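Local coordinates for protein 2,3-dimethylmalate lyase (Aspergillus niger, PDB 3FA4) that is a lyase of the phosphoenolpyruvate phosphomutase family, built on a TIM-type barrel and carrying a bound magnesium ion, at residues A5-L13 with R148-V156; F112-T120 with K129-R140. All blocks are in the same frame, centred on the assembly; numbering follows the deposited sequence.

Contact 1. Residues A5-L13 with R148-V156; sequences AATSLRRAL and RQRIGSDIV
Arg10 lays its guanidinium flat on that of Arg148, the two centres 3.8 Å apart and the planes inclined by 26°. The side chains arrive from opposite directions, and their NH2 groups, both donors, do not bond. Asp185, salt-bridged to Arg10 and in a long, weak ion pair with Arg148, probably offsets the closeness of the two cations. Arg148 is steadied from its own segment, where NH1 donates in its guanidinium plane to Ser153 O at 3.0 Å. On Arg10, a chain bent at chi2 and chi3 sets the NH1 edge of the guanidinium against the carbonyl oxygens of Asp154 and Ile155, giving a weak bond to Ile155 O and a doubtfully short approach to Asp154 O.

The close packing is around Ala6 and Val156. Ala6 CB is pressed 3.6 Å from Ile155 N, where the backbones come nearest, and Val156 fits between neighbours: CG2 turns to Arg10 NH1, while CG1, anti to the backbone N (chi1 166°), meets Leu13 CD1 tip to tip at 3.8 Å. Leu9 CD2 adds a looser touch on Val156 CB at 4.2 Å.

The Thr7 side is thinner and partly open to solvent. Here one hydroxyl bond does the work, Thr7 OG1 donating to the anti lone pair of Asp154 OD2 at 2.5 Å, with Pro1 of a second subunit packed on Asp154.

Helix 134-151 ends in a Schellman motif at Gly152, Ser153 makes an ST turn, and strand 156-161 begins at Val156. Leu9 also reaches Ala111, and both Leu9 and Leu13 reach Ile20, so helix 5-13 lies across the starts of several strands, consistent with an N-terminal helix covering the N-terminal end of a TIM-type barrel.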
loop_
_atom_site.group_PDB
_atom_site.type_symbol
_atom_site.label_atom_id
_atom_site.label_comp_id
_atom_site.label_asym_id
_atom_site.label_seq_id
_atom_site.Cartn_x
_atom_site.Cartn_y
_atom_site.Cartn_z
ATOM N N ALA B 5 -20.993 -11.037 -1.246
ATOM C CA ALA B 5 -21.708 -11.070 -2.510
ATOM C C ALA B 5 -21.249 -12.214 -3.452
ATOM O O ALA B 5 -21.889 -12.421 -4.486
ATOM C CB ALA B 5 -21.775 -9.724 -3.183
ATOM N N ALA B 6 -20.228 -12.994 -3.047
ATOM C CA ALA B 6 -19.820 -14.263 -3.725
ATOM C C ALA B 6 -20.922 -15.321 -3.755
ATOM O O ALA B 6 -21.223 -15.953 -4.798
ATOM C CB ALA B 6 -18.537 -14.854 -3.025
ATOM N N THR B 7 -21.477 -15.511 -2.557
ATOM C CA THR B 7 -22.567 -16.421 -2.243
ATOM C C THR B 7 -23.866 -16.079 -2.970
ATOM O O THR B 7 -24.591 -16.969 -3.400
ATOM C CB THR B 7 -22.836 -16.465 -0.711
ATOM O OG1 THR B 7 -21.646 -16.902 -0.022
ATOM C CG2 THR B 7 -23.970 -17.417 -0.400
ATOM N N SER B 8 -24.195 -14.810 -3.116
ATOM C CA SER B 8 -25.448 -14.537 -3.817
ATOM C C SER B 8 -25.216 -14.641 -5.366
ATOM O O SER B 8 -26.051 -15.142 -6.080
ATOM C CB SER B 8 -26.064 -13.233 -3.306
ATOM O OG SER B 8 -25.256 -12.129 -3.608
ATOM N N LEU B 9 -24.054 -14.230 -5.863
ATOM C CA LEU B 9 -23.627 -14.528 -7.263
ATOM C C LEU B 9 -23.680 -16.014 -7.570
ATOM O O LEU B 9 -24.289 -16.430 -8.557
ATOM C CB LEU B 9 -22.220 -13.999 -7.590
ATOM C CG LEU B 9 -21.865 -14.006 -9.084
ATOM C CD1 LEU B 9 -22.890 -13.250 -9.956
ATOM C CD2 LEU B 9 -20.394 -13.478 -9.376
ATOM N N ARG B 10 -23.062 -16.817 -6.716
ATOM C CA ARG B 10 -23.017 -18.276 -6.880
ATOM C C ARG B 10 -24.418 -18.820 -6.999
ATOM O O ARG B 10 -24.710 -19.622 -7.844
ATOM C CB ARG B 10 -22.316 -18.894 -5.654
ATOM C CG ARG B 10 -21.894 -20.268 -5.869
ATOM C CD ARG B 10 -20.643 -20.644 -5.088
ATOM N NE ARG B 10 -19.819 -21.494 -5.911
ATOM C CZ ARG B 10 -18.635 -21.148 -6.366
ATOM N NH1 ARG B 10 -18.109 -20.004 -6.117
ATOM N NH2 ARG B 10 -17.965 -21.957 -7.083
ATOM N N ARG B 11 -25.287 -18.380 -6.101
ATOM C CA ARG B 11 -26.647 -18.818 -5.996
ATOM C C ARG B 11 -27.436 -18.394 -7.245
ATOM O O ARG B 11 -28.264 -19.145 -7.708
ATOM C CB ARG B 11 -27.268 -18.256 -4.705
ATOM C CG ARG B 11 -28.762 -18.589 -4.569
ATOM C CD ARG B 11 -29.362 -18.296 -3.177
ATOM N NE ARG B 11 -30.856 -18.413 -3.190
ATOM C CZ ARG B 11 -31.574 -19.477 -2.786
ATOM N NH1 ARG B 11 -30.954 -20.571 -2.308
ATOM N NH2 ARG B 11 -32.930 -19.454 -2.825
ATOM N N ALA B 12 -27.166 -17.205 -7.795
ATOM C CA ALA B 12 -27.855 -16.716 -9.004
ATOM C C ALA B 12 -27.406 -17.526 -10.217
ATOM O O ALA B 12 -28.183 -17.740 -11.123
ATOM C CB ALA B 12 -27.537 -15.243 -9.212
ATOM N N LEU B 13 -26.134 -17.964 -10.225
ATOM C CA LEU B 13 -25.554 -18.779 -11.325
ATOM C C LEU B 13 -26.089 -20.186 -11.341
ATOM O O LEU B 13 -26.151 -20.808 -12.399
ATOM C CB LEU B 13 -23.999 -18.859 -11.267
ATOM C CG LEU B 13 -23.206 -17.580 -11.653
ATOM C CD1 LEU B 13 -21.798 -17.766 -11.528
ATOM C CD2 LEU B 13 -23.491 -17.134 -13.079
ATOM N N ARG B 148 -9.752 -21.487 -2.469
ATOM C CA ARG B 148 -11.026 -21.004 -1.947
ATOM C C ARG B 148 -11.687 -22.107 -1.189
ATOM O O ARG B 148 -12.343 -21.877 -0.205
ATOM C CB ARG B 148 -11.941 -20.482 -3.067
ATOM C CG ARG B 148 -12.714 -21.575 -3.783
ATOM C CD ARG B 148 -13.619 -21.025 -4.923
ATOM N NE ARG B 148 -14.314 -22.111 -5.613
ATOM C CZ ARG B 148 -15.430 -22.704 -5.177
ATOM N NH1 ARG B 148 -15.999 -22.317 -4.051
ATOM N NH2 ARG B 148 -15.985 -23.678 -5.879
ATOM N N GLN B 149 -11.518 -23.330 -1.653
ATOM C CA GLN B 149 -11.896 -24.538 -0.882
ATOM C C GLN B 149 -11.262 -24.653 0.542
ATOM O O GLN B 149 -11.912 -25.024 1.518
ATOM C CB GLN B 149 -11.591 -25.804 -1.720
ATOM C CG GLN B 149 -12.798 -26.214 -2.670
ATOM C CD GLN B 149 -12.516 -27.320 -3.749
ATOM O OE1 GLN B 149 -11.416 -27.907 -3.861
ATOM N NE2 GLN B 149 -13.527 -27.575 -4.549
ATOM N N ARG B 150 -9.984 -24.361 0.677
ATOM C CA ARG B 150 -9.329 -24.340 1.969
ATOM C C ARG B 150 -9.980 -23.390 2.947
ATOM O O ARG B 150 -10.129 -23.690 4.099
ATOM C CB ARG B 150 -7.883 -23.936 1.809
ATOM C CG ARG B 150 -6.890 -25.026 1.816
ATOM C CD ARG B 150 -5.541 -24.508 1.437
ATOM N NE ARG B 150 -5.012 -25.212 0.297
ATOM C CZ ARG B 150 -4.389 -24.671 -0.722
ATOM N NH1 ARG B 150 -4.159 -23.389 -0.788
ATOM N NH2 ARG B 150 -3.960 -25.458 -1.671
ATOM N N ILE B 151 -10.346 -22.219 2.471
ATOM C CA ILE B 151 -10.875 -21.144 3.355
ATOM C C ILE B 151 -12.395 -21.016 3.379
ATOM O O ILE B 151 -12.910 -20.114 4.046
ATOM C CB ILE B 151 -10.179 -19.777 3.121
ATOM C CG1 ILE B 151 -10.393 -19.310 1.665
ATOM C CG2 ILE B 151 -8.697 -19.889 3.556
ATOM C CD1 ILE B 151 -10.248 -17.856 1.334
ATOM N N GLY B 152 -13.094 -21.980 2.757
ATOM C CA GLY B 152 -14.546 -22.066 2.782
ATOM C C GLY B 152 -15.177 -20.940 2.005
ATOM O O GLY B 152 -16.269 -20.492 2.293
ATOM N N SER B 153 -14.490 -20.477 0.975
ATOM C CA SER B 153 -14.929 -19.297 0.235
ATOM C C SER B 153 -15.672 -19.665 -1.010
ATOM O O SER B 153 -15.262 -20.585 -1.727
ATOM C CB SER B 153 -13.733 -18.460 -0.113
ATOM O OG SER B 153 -14.070 -17.581 -1.150
ATOM N N ASP B 154 -16.782 -18.973 -1.239
ATOM C CA ASP B 154 -17.683 -19.147 -2.384
ATOM C C ASP B 154 -17.291 -18.237 -3.554
ATOM O O ASP B 154 -18.035 -18.120 -4.506
ATOM C CB ASP B 154 -19.079 -18.681 -2.026
ATOM C CG ASP B 154 -19.861 -19.675 -1.174
ATOM O OD1 ASP B 154 -19.514 -20.861 -1.194
ATOM O OD2 ASP B 154 -20.859 -19.255 -0.517
ATOM N N ILE B 155 -16.145 -17.561 -3.490
ATOM C CA ILE B 155 -15.752 -16.741 -4.607
ATOM C C ILE B 155 -15.908 -17.622 -5.880
ATOM O O ILE B 155 -15.604 -18.801 -5.838
ATOM C CB ILE B 155 -14.294 -16.118 -4.393
ATOM C CG1 ILE B 155 -14.070 -14.918 -5.363
ATOM C CG2 ILE B 155 -13.248 -17.195 -4.492
ATOM C CD1 ILE B 155 -12.911 -14.058 -5.072
ATOM N N VAL B 156 -16.423 -17.024 -6.965
ATOM C CA VAL B 156 -16.692 -17.629 -8.277
ATOM C C VAL B 156 -15.435 -17.571 -9.180
ATOM O O VAL B 156 -14.941 -16.520 -9.467
ATOM C CB VAL B 156 -18.007 -16.951 -8.899
ATOM C CG1 VAL B 156 -18.210 -17.237 -10.387
ATOM C CG2 VAL B 156 -19.258 -17.395 -8.129
#

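Contact 2. Residues F112-T120 with K129-R140; sequences FHIEDQVQT and KILVDTDTYVTR
This is a contact within one beta-alpha unit of the barrel: strand 111-114 runs out into a long loop, and the chain returns through 129-133 into helix 134-151, folding back on that loop at the magnesium end of the sheet. The Glu115 side chain is about 4 Å from the metal, which is held by Asp86 and Asp88.

The two loop arms meet in a single antiparallel bridge, Gln117 and Leu131 forming its non-hydrogen-bonded pair. The bonds flank it, Val132 N to Asp116 O at 2.8 Å and Val118 N to Ile130 O at 3.0 Å. Val118 CG2 and Ile130 CG2 lie side by side. The Lys129 chain crosses Gln117 OE1 before its amine reaches a salt bridge with Asp162.

The helix presents Tyr137, whose ring takes Asp116 CB over one face, a CH-pi contact 3.6 Å from the centroid. From there the Asp116 carboxylate is held by Thr161, Arg175 and the backbone N of Asp162. Asp133 caps the helix by accepting from Thr136 N.

Arg140, extended from CG to NE, ties the loop backbone to the helix: NH1 and NH2 both donate to Gln117 O, at 2.8 and 3.0 Å, in the plane of guanidinium and carbonyl alike, while NH1 makes a weaker, bent bond to Glu115 O.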
loop_
_atom_site.group_PDB
_atom_site.type_symbol
_atom_site.label_atom_id
_atom_site.label_comp_id
_atom_site.label_asym_id
_atom_site.label_seq_id
_atom_site.Cartn_x
_atom_site.Cartn_y
_atom_site.Cartn_z
ATOM N N PHE B 112 -13.662 -13.643 -9.968
ATOM C CA PHE B 112 -12.490 -13.013 -10.638
ATOM C C PHE B 112 -12.153 -13.856 -11.826
ATOM O O PHE B 112 -12.336 -15.058 -11.778
ATOM C CB PHE B 112 -11.246 -12.926 -9.711
ATOM C CG PHE B 112 -10.819 -14.234 -9.098
ATOM C CD1 PHE B 112 -9.889 -15.044 -9.727
ATOM C CD2 PHE B 112 -11.307 -14.637 -7.878
ATOM C CE1 PHE B 112 -9.453 -16.237 -9.135
ATOM C CE2 PHE B 112 -10.909 -15.836 -7.292
ATOM C CZ PHE B 112 -9.972 -16.635 -7.920
ATOM N N HIS B 113 -11.711 -13.276 -12.925
ATOM C CA HIS B 113 -11.210 -14.200 -13.958
ATOM C C HIS B 113 -9.690 -14.415 -13.980
ATOM O O HIS B 113 -8.971 -13.508 -13.711
ATOM C CB HIS B 113 -11.745 -13.919 -15.387
ATOM C CG HIS B 113 -11.655 -12.494 -15.821
ATOM N ND1 HIS B 113 -10.476 -11.917 -16.291
ATOM C CD2 HIS B 113 -12.606 -11.529 -15.897
ATOM C CE1 HIS B 113 -10.705 -10.650 -16.611
ATOM N NE2 HIS B 113 -11.988 -10.388 -16.386
ATOM N N ILE B 114 -9.262 -15.617 -14.373
ATOM C CA ILE B 114 -7.826 -16.005 -14.542
ATOM C C ILE B 114 -7.586 -16.600 -15.947
ATOM O O ILE B 114 -8.351 -17.448 -16.388
ATOM C CB ILE B 114 -7.381 -16.986 -13.395
ATOM C CG1 ILE B 114 -6.765 -16.173 -12.269
ATOM C CG2 ILE B 114 -6.342 -18.034 -13.855
ATOM C CD1 ILE B 114 -6.516 -16.958 -11.176
ATOM N N GLU B 115 -6.577 -16.100 -16.650
ATOM C CA GLU B 115 -6.376 -16.415 -18.069
ATOM C C GLU B 115 -5.116 -17.258 -18.357
ATOM O O GLU B 115 -4.296 -17.533 -17.425
ATOM C CB GLU B 115 -6.397 -15.130 -18.932
ATOM C CG GLU B 115 -5.252 -14.205 -18.689
ATOM C CD GLU B 115 -5.518 -12.717 -19.045
ATOM O OE1 GLU B 115 -6.366 -12.070 -18.415
ATOM O OE2 GLU B 115 -4.757 -12.132 -19.879
ATOM N N ASP B 116 -4.964 -17.691 -19.628
ATOM C CA ASP B 116 -3.922 -18.663 -20.017
ATOM C C ASP B 116 -2.639 -18.016 -20.650
ATOM O O ASP B 116 -1.759 -18.710 -21.185
ATOM C CB ASP B 116 -4.531 -19.770 -20.893
ATOM C CG ASP B 116 -5.297 -19.226 -22.058
ATOM O OD1 ASP B 116 -5.486 -17.987 -22.115
ATOM O OD2 ASP B 116 -5.709 -20.018 -22.914
ATOM N N GLN B 117 -2.547 -16.694 -20.525
ATOM C CA GLN B 117 -1.406 -15.953 -21.005
ATOM C C GLN B 117 -0.214 -16.105 -20.069
ATOM O O GLN B 117 -0.350 -16.606 -18.943
ATOM C CB GLN B 117 -1.751 -14.469 -21.202
ATOM C CG GLN B 117 -2.799 -14.206 -22.287
ATOM C CD GLN B 117 -2.717 -12.786 -22.827
ATOM O OE1 GLN B 117 -1.899 -12.487 -23.660
ATOM N NE2 GLN B 117 -3.574 -11.926 -22.359
ATOM N N VAL B 118 0.953 -15.724 -20.582
ATOM C CA VAL B 118 2.188 -15.670 -19.805
ATOM C C VAL B 118 2.095 -14.416 -18.934
ATOM O O VAL B 118 1.425 -13.435 -19.294
ATOM C CB VAL B 118 3.430 -15.634 -20.703
ATOM C CG1 VAL B 118 4.677 -15.548 -19.861
ATOM C CG2 VAL B 118 3.531 -16.901 -21.476
ATOM N N GLN B 119 2.718 -14.476 -17.759
ATOM C CA GLN B 119 2.646 -13.368 -16.844
ATOM C C GLN B 119 3.086 -12.073 -17.523
ATOM O O GLN B 119 2.334 -11.066 -17.475
ATOM C CB GLN B 119 3.538 -13.612 -15.643
ATOM C CG GLN B 119 3.215 -12.683 -14.494
ATOM C CD GLN B 119 3.908 -13.152 -13.236
ATOM O OE1 GLN B 119 4.472 -14.288 -13.203
ATOM N NE2 GLN B 119 3.848 -12.313 -12.165
ATOM N N THR B 120 4.261 -12.147 -18.188
ATOM C CA THR B 120 5.087 -10.999 -18.619
ATOM C C THR B 120 4.889 -10.508 -20.060
ATOM O O THR B 120 4.018 -9.593 -20.317
ATOM C CB THR B 120 6.571 -11.378 -18.543
ATOM O OG1 THR B 120 6.763 -12.690 -19.171
ATOM C CG2 THR B 120 7.032 -11.330 -17.077
ATOM N N LYS B 129 -0.260 -11.368 -28.040
ATOM C CA LYS B 129 -0.756 -12.254 -26.954
ATOM C C LYS B 129 -0.062 -13.583 -26.942
ATOM O O LYS B 129 -0.258 -14.385 -27.859
ATOM C CB LYS B 129 -2.259 -12.471 -27.047
ATOM C CG LYS B 129 -3.014 -11.161 -26.834
ATOM C CD LYS B 129 -4.331 -11.363 -26.152
ATOM C CE LYS B 129 -5.274 -12.248 -27.002
ATOM N NZ LYS B 129 -6.699 -12.175 -26.462
ATOM N N ILE B 130 0.782 -13.792 -25.917
ATOM C CA ILE B 130 1.611 -15.011 -25.749
ATOM C C ILE B 130 1.029 -15.992 -24.718
ATOM O O ILE B 130 0.724 -15.620 -23.579
ATOM C CB ILE B 130 3.015 -14.643 -25.308
ATOM C CG1 ILE B 130 3.572 -13.524 -26.205
ATOM C CG2 ILE B 130 3.936 -15.903 -25.304
ATOM C CD1 ILE B 130 4.237 -14.031 -27.546
ATOM N N LEU B 131 0.919 -17.257 -25.093
ATOM C CA LEU B 131 0.146 -18.194 -24.253
ATOM C C LEU B 131 0.987 -19.219 -23.557
ATOM O O LEU B 131 2.041 -19.567 -24.025
ATOM C CB LEU B 131 -0.889 -18.907 -25.095
ATOM C CG LEU B 131 -2.123 -18.167 -25.569
ATOM C CD1 LEU B 131 -3.020 -19.268 -25.935
ATOM C CD2 LEU B 131 -2.768 -17.424 -24.484
ATOM N N VAL B 132 0.501 -19.701 -22.424
ATOM C CA VAL B 132 1.167 -20.785 -21.662
ATOM C C VAL B 132 0.466 -22.136 -21.957
ATOM O O VAL B 132 -0.783 -22.170 -22.223
ATOM C CB VAL B 132 1.162 -20.373 -20.140
ATOM C CG1 VAL B 132 0.084 -21.055 -19.349
ATOM C CG2 VAL B 132 2.515 -20.579 -19.511
ATOM N N ASP B 133 1.226 -23.234 -21.954
ATOM C CA ASP B 133 0.665 -24.565 -22.269
ATOM C C ASP B 133 -0.561 -24.851 -21.391
ATOM O O ASP B 133 -0.724 -24.205 -20.371
ATOM C CB ASP B 133 1.705 -25.619 -22.031
ATOM C CG ASP B 133 2.183 -25.594 -20.624
ATOM O OD1 ASP B 133 2.914 -24.632 -20.228
ATOM O OD2 ASP B 133 1.767 -26.502 -19.893
ATOM N N THR B 134 -1.421 -25.795 -21.801
ATOM C CA THR B 134 -2.692 -26.027 -21.136
ATOM C C THR B 134 -2.485 -26.536 -19.753
ATOM O O THR B 134 -3.250 -26.181 -18.868
ATOM C CB THR B 134 -3.619 -27.004 -21.921
ATOM O OG1 THR B 134 -3.911 -26.468 -23.229
ATOM C CG2 THR B 134 -4.941 -27.176 -21.218
ATOM N N ASP B 135 -1.468 -27.385 -19.566
ATOM C CA ASP B 135 -1.097 -27.959 -18.246
ATOM C C ASP B 135 -0.850 -26.908 -17.195
ATOM O O ASP B 135 -1.471 -26.903 -16.125
ATOM C CB ASP B 135 0.157 -28.816 -18.366
ATOM C CG ASP B 135 -0.155 -30.304 -18.609
ATOM O OD1 ASP B 135 -1.321 -30.661 -18.962
ATOM O OD2 ASP B 135 0.767 -31.133 -18.424
ATOM N N THR B 136 0.059 -25.992 -17.510
ATOM C CA THR B 136 0.324 -24.837 -16.686
ATOM C C THR B 136 -0.881 -23.958 -16.425
ATOM O O THR B 136 -0.983 -23.423 -15.326
ATOM C CB THR B 136 1.487 -23.987 -17.264
ATOM O OG1 THR B 136 2.690 -24.795 -17.363
ATOM C CG2 THR B 136 1.757 -22.809 -16.321
ATOM N N TYR B 137 -1.763 -23.780 -17.408
ATOM C CA TYR B 137 -3.037 -23.054 -17.239
ATOM C C TYR B 137 -3.992 -23.705 -16.231
ATOM O O TYR B 137 -4.605 -23.038 -15.403
ATOM C CB TYR B 137 -3.730 -22.950 -18.599
ATOM C CG TYR B 137 -5.151 -22.376 -18.600
ATOM C CD1 TYR B 137 -5.438 -21.150 -18.012
ATOM C CD2 TYR B 137 -6.167 -23.028 -19.262
ATOM C CE1 TYR B 137 -6.726 -20.635 -17.988
ATOM C CE2 TYR B 137 -7.465 -22.509 -19.288
ATOM C CZ TYR B 137 -7.742 -21.325 -18.642
ATOM O OH TYR B 137 -8.980 -20.796 -18.758
ATOM N N VAL B 138 -4.154 -25.020 -16.331
ATOM C CA VAL B 138 -5.054 -25.791 -15.447
ATOM C C VAL B 138 -4.452 -25.785 -14.069
ATOM O O VAL B 138 -5.155 -25.847 -13.083
ATOM C CB VAL B 138 -5.156 -27.291 -15.901
ATOM C CG1 VAL B 138 -5.958 -28.130 -14.913
ATOM C CG2 VAL B 138 -5.714 -27.397 -17.311
ATOM N N THR B 139 -3.132 -25.688 -14.008
ATOM C CA THR B 139 -2.448 -25.512 -12.734
ATOM C C THR B 139 -2.877 -24.249 -11.956
ATOM O O THR B 139 -2.887 -24.264 -10.742
ATOM C CB THR B 139 -0.964 -25.558 -12.989
ATOM O OG1 THR B 139 -0.553 -26.922 -12.934
ATOM C CG2 THR B 139 -0.176 -24.722 -12.038
ATOM N N ARG B 140 -3.225 -23.172 -12.660
ATOM C CA ARG B 140 -3.647 -21.924 -12.035
ATOM C C ARG B 140 -5.079 -22.098 -11.627
ATOM O O ARG B 140 -5.451 -21.733 -10.522
ATOM C CB ARG B 140 -3.530 -20.777 -13.003
ATOM C CG ARG B 140 -2.132 -20.627 -13.624
ATOM C CD ARG B 140 -2.176 -19.522 -14.678
ATOM N NE ARG B 140 -0.840 -19.115 -15.116
ATOM C CZ ARG B 140 -0.616 -18.441 -16.227
ATOM N NH1 ARG B 140 -1.668 -18.059 -16.989
ATOM N NH2 ARG B 140 0.635 -18.090 -16.537
#

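The two contacts sit 22 Å apart, centre to centre, at the two ends of helix 134-151, the helix of one beta-alpha-beta unit, with helix 5-13 packed by one of them. Contact 2 is nested along the chain inside the loop that contact 1 closes: 5-13 comes first, then 112-120 and 129-140, then 148-156. The neighbouring parallel strands 111-114 and 156-161 join them directly, with a probable hydrogen bond from Phe112 N to Val156 O at 3.2 Å. Contact 1 lies at the N-terminal ends of the strands. Contact 2 lies at the C-terminal ends, where the magnesium ion is bound, and joins two arms of a loop whose middle, 122-128, is not modelled.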